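Local atomic coordinates of phosphodiesterase (Salpingoeca rosetta, PDB entry 7CJ3), a protein that carries retinal within a membrane-embedded helical bundle of the bacteriorhodopsin-like family, modelled here as its transmembrane domain. Residues Asn124-Leu128 against Met129-Glu133; Leu33-Met36 against Gly37-Phe41; Pro216-Arg219 against His220-His223; Leu75-Leu78 against Ala79-Ala83. One frame throughout, in Å; residues are numbered along the deposited sequence.

Interaction 1: residues Asn124-Leu128 against Met129-Glu133; sequences NPVWL and MRYAE
Tyr-131 and Ala-132 bind back, through their backbone amides, to the two residues where the chain enters helix 128-149. Trp-127 is at the N-cap position; its carbonyl O takes a straight but weak hydrogen bond from Tyr-131 N (3.3 Å, 173° at the hydrogen). One residue on, Ala-132 N donates to Leu-128 O at 2.7 Å. Just before the cap, Val-126 pairs its backbone with Leu-117 in a short two-stranded sheet.

The apolar contact is small: Val-126 lays CG1 against Tyr-131 CE2 at 3.7 Å, slanting across the phenol. Trp-127 O comes to 3.4 Å from CD2 of that same ring.

Charge enters with Arg-130. The bend in its chain at chi3 (48°) turns the guanidinium back to the Trp-127 indole, where NH2 stands 3.4 Å from CD1, at the ring's edge and near its plane. Seen from the arginine, CD1 lies over one guanidinium face; with the planes 71° apart this is neither a stack nor a cation-pi pair. NH1 goes on to a salt bridge with Glu-254 on helix 250-277.

Tyr-131 is a retinal-pocket residue. Its backbone N is held to the N-cap carbonyl while its ring meets Val-126, so the helix start and Val-126 probably both influence where this pocket ring sits; the buried arginine charge is probably balanced mainly by Glu-254.

Interaction 2: residues Leu33-Met36 against Gly37-Phe41; sequences LCVM and GSLIF
The planar carbonyl of Cys-34 is gripped by one residue, Ser-38, from opposite faces: the hydroxyl OG donates to Cys-34 O at 2.5 Å, and the backbone N reaches that oxygen at 3.0 Å. Both donors are tilted out of the carbonyl plane. The other flat group is the Phe-41 ring, which has Gly-37 O above one face, displaced toward the rim.

On the two neighbouring ridges of the helix, side chains run alongside each other. Val-35 and Leu-39 point the same way, with CG1 of the valine 4.2 Å from CD1 of the leucine. Met-36 and Ile-40 likewise lie side by side.

All this is ordinary i to i+4 spacing near the C-terminal end of helix 17-41, the N-terminal helix that this protein has in addition to the seven of the rhodopsin bundle. A serine hydroxyl returning to the carbonyl four residues back is common in membrane helices.

Gly-37 N closes its turn on Leu-33 O at 2.6 Å. Leu-39 is the buried member of the group: its side chain packs on Leu-114 and Tyr-115, and its backbone bonds to that of Tyr-115.

Interaction 3: residues Pro216-Arg219 against His220-His223; sequences PLPR and HALH
Pro-218, at the N-cap position, is where an extended chain (psi 162°) gives way to the helical backbone of Arg-219 and the residues after it. Its carbonyl O closes the first turn: Leu-222 N donates to Pro-218 O at 3.2 Å, nearly in line with the C=O bond. Ala-221 N makes a second, weak bond to Pro-218 O at 3.1 Å, and His-223 N bonds weakly to Arg-219 O.

Leu-217, Ala-221 and Leu-222 meet beside this turn. Leu-217 directs CB at Leu-222, whose CD1 lies 3.5 Å from it. A residue just before the N-cap touching the fourth residue of the helix is a hydrophobic staple. Ala-221 fills in beside it, its CB 4.1 Å from Pro-218 CG and 4.3 Å from Leu-217 CB.

Arg-219 leads away from the turn, its chain extended from CG to NE (chi1 -153°); NE makes a weak hydrogen bond to Met-207 O.

Leu-217 and Ala-221 also pack on Cys-275 of helix 250-277, and Leu-222 on Phe-203 of helix 178-207. With proline offering no capping side chain, the start of helix 219-233 rests here on backbone carbonyls and the apolar contacts of Leu-217, Ala-221 and Leu-222.

Interaction 4: residues Leu75-Leu78 against Ala79-Ala83; sequences LDIL and AYVNA. With OLC ((2R)-2,3-dihydroxypropyl (9Z)-octadec-9-enoate), chain Q.
Ile-77 O takes two backbone donors: Val-81 N at 3.0 Å, in a nearly straight bond (172° at the hydrogen), and Tyr-80 N, also at 3.0 Å but weakly. Tyr-80 N is shared, since it makes a second weak bond to Asp-76 O. Two residues earlier, Leu-75 O accepts from Ala-79 N at 3.2 Å.

Tyr-80 carries the contact with OLC. With CG anti to the backbone N (chi1 -175°), the ring swings clear of its own helix and lies against the start of the acyl chain, with its OH at the ester. C3 of OLC sits over one ring face, toward the rim, 3.6 Å from Tyr-80 CE1, while the phenol OH comes to 2.6 Å from the ester oxygen O20.

These residues form the last turns of helix 58-81, one of the transmembrane helices of the rhodopsin bundle, where it runs out into a loop, probably near the membrane boundary, to judge from the glycerol end of OLC. Ile-77 and Val-81 meet on its surface, CG2 of the former 4.2 Å from CG1 of the latter.

Another side of the turn faces the second subunit: Leu-75 packs on Leu-75 of that subunit, and Leu-78 and Val-81 on its Asn-274. Within the chain, Ala-79 rests on Ser-92 of helix 86-111.

How the interactions relate
Interactions 1 and 2 are neighbours, their centres 12 Å apart, and they touch where the N-terminal helix lies against helix 128-149: Met-129 CE is 3.4 Å from Met-36 CG, and Ala-132 CB is 3.7 Å from Val-35 CG1. Interaction 1 is the one that reaches the pocket, the side chain of Tyr-131 coming about 4 Å from retinal at the nearest atoms; that of Asp-76 in interaction 4 is about 12 Å from it. Interactions 3 and 4 have centres 19 Å apart without touching. Each lies across the chain's centre from interaction 1, by 34 and 30 Å between centres. Interaction 4 alone meets the second subunit.

Interaction 1: residues Asn124-Leu128 against Met129-Glu133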
loop_
_atom_site.group_PDB
_atom_site.type_symbol
_atom_site.label_atom_id
_atom_site.label_comp_id
_atom_site.label_asym_id
_atom_site.label_seq_id
_atom_site.Cartn_x
_atom_site.Cartn_y
_atom_site.Cartn_z
ATOM N N ASN B 124 11.413 24.349 -10.593
ATOM C CA ASN B 124 10.614 23.121 -10.355
ATOM C C ASN B 124 9.387 23.526 -9.562
ATOM O O ASN B 124 9.403 24.535 -8.867
ATOM C CB ASN B 124 11.410 22.043 -9.598
ATOM C CG ASN B 124 12.303 21.197 -10.491
ATOM O OD1 ASN B 124 12.185 21.237 -11.707
ATOM N ND2 ASN B 124 13.196 20.429 -9.903
ATOM N N PRO B 125 8.279 22.757 -9.642
ATOM C CA PRO B 125 7.078 23.090 -8.863
ATOM C C PRO B 125 7.201 22.752 -7.367
ATOM O O PRO B 125 7.770 21.752 -7.016
ATOM C CB PRO B 125 5.957 22.285 -9.536
ATOM C CG PRO B 125 6.657 21.194 -10.349
ATOM C CD PRO B 125 8.115 21.586 -10.516
ATOM N N VAL B 126 6.651 23.617 -6.524
ATOM C CA VAL B 126 6.542 23.466 -5.054
ATOM C C VAL B 126 5.072 23.182 -4.735
ATOM O O VAL B 126 4.245 24.102 -4.804
ATOM C CB VAL B 126 7.027 24.746 -4.349
ATOM C CG1 VAL B 126 7.141 24.570 -2.837
ATOM C CG2 VAL B 126 8.333 25.227 -4.934
ATOM N N TRP B 127 4.754 21.933 -4.405
ATOM C CA TRP B 127 3.368 21.467 -4.176
ATOM C C TRP B 127 2.948 21.899 -2.773
ATOM O O TRP B 127 3.378 21.219 -1.778
ATOM C CB TRP B 127 3.292 19.960 -4.331
ATOM C CG TRP B 127 3.680 19.430 -5.677
ATOM C CD1 TRP B 127 4.572 18.421 -5.924
ATOM C CD2 TRP B 127 3.135 19.793 -6.959
ATOM N NE1 TRP B 127 4.625 18.144 -7.262
ATOM C CE2 TRP B 127 3.766 18.975 -7.924
ATOM C CE3 TRP B 127 2.167 20.707 -7.390
ATOM C CZ2 TRP B 127 3.475 19.065 -9.289
ATOM C CZ3 TRP B 127 1.895 20.799 -8.741
ATOM C CH2 TRP B 127 2.521 19.979 -9.678
ATOM N N LEU B 128 2.120 22.956 -2.691
ATOM C CA LEU B 128 1.635 23.523 -1.405
ATOM C C LEU B 128 0.683 22.530 -0.719
ATOM O O LEU B 128 0.546 22.548 0.535
ATOM C CB LEU B 128 0.950 24.845 -1.744
ATOM C CG LEU B 128 1.911 25.960 -2.183
ATOM C CD1 LEU B 128 1.176 27.080 -2.924
ATOM C CD2 LEU B 128 2.667 26.511 -0.975
ATOM N N MET B 129 0.071 21.650 -1.506
ATOM C CA MET B 129 -0.843 20.589 -0.995
ATOM C C MET B 129 -0.046 19.548 -0.191
ATOM O O MET B 129 -0.482 19.218 0.922
ATOM C CB MET B 129 -1.621 19.921 -2.134
ATOM C CG MET B 129 -2.642 18.904 -1.657
ATOM S SD MET B 129 -4.021 19.585 -0.716
ATOM C CE MET B 129 -5.074 19.991 -2.109
ATOM N N ARG B 130 1.103 19.094 -0.692
ATOM C CA ARG B 130 1.986 18.185 0.089
ATOM C C ARG B 130 2.385 18.890 1.392
ATOM O O ARG B 130 2.162 18.285 2.466
ATOM C CB ARG B 130 3.200 17.698 -0.692
ATOM C CG ARG B 130 3.962 16.595 0.037
ATOM C CD ARG B 130 4.900 15.811 -0.882
ATOM N NE ARG B 130 5.708 16.700 -1.707
ATOM C CZ ARG B 130 6.153 16.418 -2.934
ATOM N NH1 ARG B 130 5.933 15.229 -3.494
ATOM N NH2 ARG B 130 6.852 17.319 -3.594
ATOM N N TYR B 131 2.882 20.127 1.315
ATOM C CA TYR B 131 3.251 20.922 2.518
ATOM C C TYR B 131 2.029 21.049 3.451
ATOM O O TYR B 131 2.191 20.797 4.666
ATOM C CB TYR B 131 3.864 22.268 2.113
ATOM C CG TYR B 131 5.327 22.210 1.744
ATOM C CD1 TYR B 131 6.317 22.045 2.725
ATOM C CD2 TYR B 131 5.743 22.350 0.427
ATOM C CE1 TYR B 131 7.665 21.996 2.404
ATOM C CE2 TYR B 131 7.091 22.318 0.087
ATOM C CZ TYR B 131 8.056 22.139 1.074
ATOM O OH TYR B 131 9.387 22.115 0.735
ATOM N N ALA B 132 0.838 21.337 2.919
ATOM C CA ALA B 132 -0.419 21.413 3.704
ATOM C C ALA B 132 -0.707 20.106 4.435
ATOM O O ALA B 132 -0.958 20.135 5.633
ATOM C CB ALA B 132 -1.571 21.778 2.801
ATOM N N GLU B 133 -0.720 18.989 3.720
ATOM C CA GLU B 133 -0.813 17.627 4.312
ATOM C C GLU B 133 0.189 17.450 5.477
ATOM O O GLU B 133 -0.216 17.036 6.592
ATOM C CB GLU B 133 -0.502 16.609 3.215
ATOM C CG GLU B 133 -0.538 15.183 3.719
ATOM C CD GLU B 133 0.586 14.286 3.222
ATOM O OE1 GLU B 133 1.042 14.481 2.073
ATOM O OE2 GLU B 133 0.999 13.395 3.997
#

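Interaction 2: residues Leu33-Met36 against Gly37-Phe41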
loop_
_atom_site.group_PDB
_atom_site.type_symbol
_atom_site.label_atom_id
_atom_site.label_comp_id
_atom_site.label_asym_id
_atom_site.label_seq_id
_atom_site.Cartn_x
_atom_site.Cartn_y
_atom_site.Cartn_z
ATOM N N LEU B 33 -9.750 21.149 3.725
ATOM C CA LEU B 33 -10.756 21.624 2.743
ATOM C C LEU B 33 -10.543 23.099 2.397
ATOM O O LEU B 33 -10.582 23.443 1.201
ATOM C CB LEU B 33 -12.148 21.427 3.343
ATOM C CG LEU B 33 -12.645 19.983 3.379
ATOM C CD1 LEU B 33 -13.846 19.859 4.312
ATOM C CD2 LEU B 33 -12.958 19.480 1.963
ATOM N N CYS B 34 -10.326 23.945 3.401
ATOM C CA CYS B 34 -10.076 25.397 3.185
ATOM C C CYS B 34 -8.853 25.573 2.283
ATOM O O CYS B 34 -8.919 26.331 1.288
ATOM C CB CYS B 34 -9.900 26.119 4.516
ATOM S SG CYS B 34 -11.301 25.906 5.631
ATOM N N VAL B 35 -7.772 24.865 2.598
ATOM C CA VAL B 35 -6.493 24.999 1.858
ATOM C C VAL B 35 -6.714 24.440 0.454
ATOM O O VAL B 35 -6.304 25.090 -0.528
ATOM C CB VAL B 35 -5.370 24.284 2.614
ATOM C CG1 VAL B 35 -4.073 24.286 1.814
ATOM C CG2 VAL B 35 -5.180 24.868 4.003
ATOM N N MET B 36 -7.396 23.308 0.359
ATOM C CA MET B 36 -7.724 22.695 -0.947
ATOM C C MET B 36 -8.603 23.649 -1.762
ATOM O O MET B 36 -8.316 23.850 -2.973
ATOM C CB MET B 36 -8.473 21.379 -0.757
ATOM C CG MET B 36 -8.415 20.453 -1.949
ATOM S SD MET B 36 -9.941 20.454 -2.888
ATOM C CE MET B 36 -11.176 20.368 -1.589
ATOM N N GLY B 37 -9.638 24.203 -1.126
ATOM C CA GLY B 37 -10.459 25.281 -1.698
ATOM C C GLY B 37 -9.594 26.293 -2.426
ATOM O O GLY B 37 -9.708 26.436 -3.689
ATOM N N SER B 38 -8.718 26.956 -1.672
ATOM C CA SER B 38 -7.995 28.148 -2.174
ATOM C C SER B 38 -7.038 27.727 -3.283
ATOM O O SER B 38 -6.934 28.480 -4.267
ATOM C CB SER B 38 -7.330 28.856 -1.056
ATOM O OG SER B 38 -7.553 28.123 0.147
ATOM N N LEU B 39 -6.434 26.537 -3.159
ATOM C CA LEU B 39 -5.514 25.947 -4.187
ATOM C C LEU B 39 -6.258 25.709 -5.514
ATOM O O LEU B 39 -5.655 25.907 -6.593
ATOM C CB LEU B 39 -4.894 24.664 -3.626
ATOM C CG LEU B 39 -3.799 24.883 -2.581
ATOM C CD1 LEU B 39 -3.153 23.561 -2.197
ATOM C CD2 LEU B 39 -2.744 25.860 -3.083
ATOM N N ILE B 40 -7.550 25.359 -5.462
ATOM C CA ILE B 40 -8.392 25.204 -6.687
ATOM C C ILE B 40 -8.657 26.584 -7.307
ATOM O O ILE B 40 -8.462 26.731 -8.557
ATOM C CB ILE B 40 -9.694 24.443 -6.373
ATOM C CG1 ILE B 40 -9.379 22.950 -6.169
ATOM C CG2 ILE B 40 -10.733 24.624 -7.492
ATOM C CD1 ILE B 40 -10.505 22.136 -5.601
ATOM N N PHE B 41 -9.104 27.531 -6.474
ATOM C CA PHE B 41 -9.578 28.873 -6.899
ATOM C C PHE B 41 -8.413 29.628 -7.548
ATOM O O PHE B 41 -8.628 30.247 -8.612
ATOM C CB PHE B 41 -10.227 29.611 -5.719
ATOM C CG PHE B 41 -11.393 28.883 -5.065
ATOM C CD1 PHE B 41 -11.805 29.150 -3.767
ATOM C CD2 PHE B 41 -12.093 27.909 -5.777
ATOM C CE1 PHE B 41 -12.873 28.458 -3.204
ATOM C CE2 PHE B 41 -13.149 27.224 -5.212
ATOM C CZ PHE B 41 -13.538 27.491 -3.925
#

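Interaction 3: residues Pro216-Arg219 against His220-His223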
loop_
_atom_site.group_PDB
_atom_site.type_symbol
_atom_site.label_atom_id
_atom_site.label_comp_id
_atom_site.label_asym_id
_atom_site.label_seq_id
_atom_site.Cartn_x
_atom_site.Cartn_y
_atom_site.Cartn_z
ATOM N N PRO B 216 1.239 2.606 27.221
ATOM C CA PRO B 216 0.296 1.649 26.635
ATOM C C PRO B 216 0.940 0.632 25.682
ATOM O O PRO B 216 0.251 -0.288 25.277
ATOM C CB PRO B 216 -0.698 2.530 25.865
ATOM C CG PRO B 216 0.049 3.830 25.581
ATOM C CD PRO B 216 1.055 3.972 26.698
ATOM N N LEU B 217 2.218 0.831 25.329
ATOM C CA LEU B 217 3.013 -0.084 24.462
ATOM C C LEU B 217 4.176 -0.650 25.271
ATOM O O LEU B 217 4.717 0.023 26.152
ATOM C CB LEU B 217 3.513 0.673 23.220
ATOM C CG LEU B 217 2.464 1.457 22.435
ATOM C CD1 LEU B 217 3.079 2.142 21.215
ATOM C CD2 LEU B 217 1.350 0.535 21.994
ATOM N N PRO B 218 4.607 -1.898 24.970
ATOM C CA PRO B 218 5.798 -2.464 25.593
ATOM C C PRO B 218 7.076 -1.720 25.166
ATOM O O PRO B 218 7.092 -0.997 24.152
ATOM C CB PRO B 218 5.807 -3.930 25.118
ATOM C CG PRO B 218 5.039 -3.910 23.820
ATOM C CD PRO B 218 4.012 -2.809 23.980
ATOM N N ARG B 219 8.126 -1.937 25.964
ATOM C CA ARG B 219 9.469 -1.329 25.858
ATOM C C ARG B 219 9.981 -1.473 24.420
ATOM O O ARG B 219 10.421 -0.467 23.847
ATOM C CB ARG B 219 10.380 -2.012 26.888
ATOM C CG ARG B 219 11.530 -1.140 27.366
ATOM C CD ARG B 219 12.520 -1.828 28.266
ATOM N NE ARG B 219 13.716 -0.993 28.332
ATOM C CZ ARG B 219 14.748 -1.066 27.498
ATOM N NH1 ARG B 219 14.771 -1.958 26.516
ATOM N NH2 ARG B 219 15.758 -0.238 27.665
ATOM N N HIS B 220 9.914 -2.679 23.833
ATOM C CA HIS B 220 10.525 -2.923 22.507
ATOM C C HIS B 220 9.830 -2.036 21.470
ATOM O O HIS B 220 10.533 -1.505 20.589
ATOM C CB HIS B 220 10.518 -4.407 22.118
ATOM C CG HIS B 220 11.454 -4.704 20.985
ATOM N ND1 HIS B 220 11.233 -5.730 20.062
ATOM C CD2 HIS B 220 12.554 -4.043 20.547
ATOM C CE1 HIS B 220 12.191 -5.722 19.153
ATOM N NE2 HIS B 220 13.019 -4.696 19.422
ATOM N N ALA B 221 8.503 -1.880 21.563
ATOM C CA ALA B 221 7.682 -1.199 20.536
ATOM C C ALA B 221 7.936 0.312 20.582
ATOM O O ALA B 221 8.016 0.917 19.511
ATOM C CB ALA B 221 6.233 -1.530 20.735
ATOM N N LEU B 222 8.097 0.889 21.770
ATOM C CA LEU B 222 8.516 2.307 21.934
ATOM C C LEU B 222 9.844 2.533 21.199
ATOM O O LEU B 222 10.010 3.611 20.604
ATOM C CB LEU B 222 8.631 2.669 23.421
ATOM C CG LEU B 222 7.359 3.269 24.055
ATOM C CD1 LEU B 222 6.384 2.189 24.457
ATOM C CD2 LEU B 222 7.690 4.123 25.273
ATOM N N HIS B 223 10.753 1.550 21.197
ATOM C CA HIS B 223 12.077 1.686 20.542
ATOM C C HIS B 223 11.928 1.615 19.024
ATOM O O HIS B 223 12.544 2.451 18.318
ATOM C CB HIS B 223 13.090 0.651 21.059
ATOM C CG HIS B 223 14.449 0.860 20.469
ATOM N ND1 HIS B 223 14.988 -0.006 19.535
ATOM C CD2 HIS B 223 15.322 1.875 20.597
ATOM C CE1 HIS B 223 16.152 0.457 19.141
ATOM N NE2 HIS B 223 16.376 1.615 19.772
#

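Interaction 4: residues Leu75-Leu78 against Ala79-Ala83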
loop_
_atom_site.group_PDB
_atom_site.type_symbol
_atom_site.label_atom_id
_atom_site.label_comp_id
_atom_site.label_asym_id
_atom_site.label_seq_id
_atom_site.Cartn_x
_atom_site.Cartn_y
_atom_site.Cartn_z
ATOM N N LEU B 75 -7.143 -0.322 7.036
ATOM C CA LEU B 75 -6.512 -1.156 8.093
ATOM C C LEU B 75 -6.638 -0.470 9.457
ATOM O O LEU B 75 -6.880 -1.182 10.452
ATOM C CB LEU B 75 -5.045 -1.392 7.736
ATOM C CG LEU B 75 -4.238 -2.200 8.753
ATOM C CD1 LEU B 75 -4.873 -3.556 9.014
ATOM C CD2 LEU B 75 -2.800 -2.359 8.281
ATOM N N ASP B 76 -6.458 0.851 9.507
ATOM C CA ASP B 76 -6.538 1.635 10.767
ATOM C C ASP B 76 -7.973 1.605 11.307
ATOM O O ASP B 76 -8.118 1.620 12.535
ATOM C CB ASP B 76 -6.083 3.077 10.561
ATOM C CG ASP B 76 -4.594 3.215 10.323
ATOM O OD1 ASP B 76 -3.811 2.953 11.253
ATOM O OD2 ASP B 76 -4.238 3.598 9.211
ATOM N N ILE B 77 -8.988 1.616 10.433
ATOM C CA ILE B 77 -10.417 1.602 10.855
ATOM C C ILE B 77 -10.646 0.280 11.596
ATOM O O ILE B 77 -11.239 0.311 12.687
ATOM C CB ILE B 77 -11.387 1.799 9.661
ATOM C CG1 ILE B 77 -11.381 3.242 9.132
ATOM C CG2 ILE B 77 -12.799 1.334 10.005
ATOM C CD1 ILE B 77 -11.843 3.379 7.684
ATOM N N LEU B 78 -10.158 -0.836 11.039
ATOM C CA LEU B 78 -10.377 -2.191 11.609
ATOM C C LEU B 78 -9.677 -2.271 12.970
ATOM O O LEU B 78 -10.184 -2.973 13.843
ATOM C CB LEU B 78 -9.877 -3.268 10.646
ATOM C CG LEU B 78 -10.560 -3.305 9.278
ATOM C CD1 LEU B 78 -10.184 -4.573 8.502
ATOM C CD2 LEU B 78 -12.069 -3.194 9.421
ATOM N N ALA B 79 -8.571 -1.554 13.152
ATOM C CA ALA B 79 -7.823 -1.480 14.426
ATOM C C ALA B 79 -8.615 -0.662 15.454
ATOM O O ALA B 79 -8.474 -0.956 16.659
ATOM C CB ALA B 79 -6.451 -0.886 14.191
ATOM N N TYR B 80 -9.399 0.328 15.012
ATOM C CA TYR B 80 -10.191 1.230 15.889
ATOM C C TYR B 80 -11.437 0.495 16.397
ATOM O O TYR B 80 -11.675 0.487 17.631
ATOM C CB TYR B 80 -10.611 2.510 15.159
ATOM C CG TYR B 80 -11.324 3.511 16.040
ATOM C CD1 TYR B 80 -10.664 4.629 16.531
ATOM C CD2 TYR B 80 -12.637 3.310 16.440
ATOM C CE1 TYR B 80 -11.296 5.539 17.356
ATOM C CE2 TYR B 80 -13.279 4.207 17.279
ATOM C CZ TYR B 80 -12.610 5.329 17.735
ATOM O OH TYR B 80 -13.245 6.208 18.569
ATOM N N VAL B 81 -12.209 -0.084 15.469
ATOM C CA VAL B 81 -13.490 -0.790 15.759
ATOM C C VAL B 81 -13.199 -1.978 16.682
ATOM O O VAL B 81 -14.125 -2.452 17.341
ATOM C CB VAL B 81 -14.204 -1.255 14.478
ATOM C CG1 VAL B 81 -14.501 -0.097 13.541
ATOM C CG2 VAL B 81 -13.426 -2.344 13.755
ATOM N N ASN B 82 -11.950 -2.448 16.730
ATOM C CA ASN B 82 -11.532 -3.741 17.329
ATOM C C ASN B 82 -10.575 -3.533 18.484
ATOM O O ASN B 82 -9.874 -4.523 18.824
ATOM C CB ASN B 82 -10.837 -4.624 16.296
ATOM C CG ASN B 82 -11.726 -5.697 15.736
ATOM O OD1 ASN B 82 -12.931 -5.512 15.601
ATOM N ND2 ASN B 82 -11.119 -6.809 15.365
ATOM N N ALA B 83 -10.530 -2.351 19.107
ATOM C CA ALA B 83 -9.471 -1.974 20.073
ATOM C C ALA B 83 -9.448 -2.970 21.242
ATOM O O ALA B 83 -10.536 -3.279 21.790
ATOM C CB ALA B 83 -9.643 -0.551 20.536
HETATM C C18 OLC Q . -11.319 3.597 3.442
HETATM C C10 OLC Q . -10.607 10.378 7.222
HETATM C C9 OLC Q . -10.911 9.657 8.311
HETATM C C17 OLC Q . -11.195 4.838 2.573
HETATM C C11 OLC Q . -10.737 9.668 5.897
HETATM C C8 OLC Q . -11.332 8.197 8.222
HETATM C C24 OLC Q . -17.025 10.534 18.732
HETATM C C16 OLC Q . -10.803 6.114 3.354
HETATM C C12 OLC Q . -10.686 10.514 4.629
HETATM C C7 OLC Q . -12.124 7.697 9.426
HETATM C C15 OLC Q . -10.660 7.317 2.382
HETATM C C13 OLC Q . -11.120 9.621 3.443
HETATM C C6 OLC Q . -11.459 7.946 10.774
HETATM C C14 OLC Q . -10.067 8.611 2.948
HETATM C C5 OLC Q . -11.916 6.882 11.802
HETATM C C4 OLC Q . -12.879 7.383 12.879
HETATM C C3 OLC Q . -12.379 7.122 14.300
HETATM C C2 OLC Q . -12.903 8.164 15.299
HETATM C C21 OLC Q . -15.129 9.199 17.772
HETATM C C1 OLC Q . -14.272 7.788 15.867
HETATM C C22 OLC Q . -16.574 9.115 18.300
HETATM O O19 OLC Q . -15.160 7.329 15.160
HETATM O O25 OLC Q . -18.300 10.984 18.220
HETATM O O23 OLC Q . -17.442 8.519 17.314
HETATM O O20 OLC Q . -14.586 7.970 17.293
#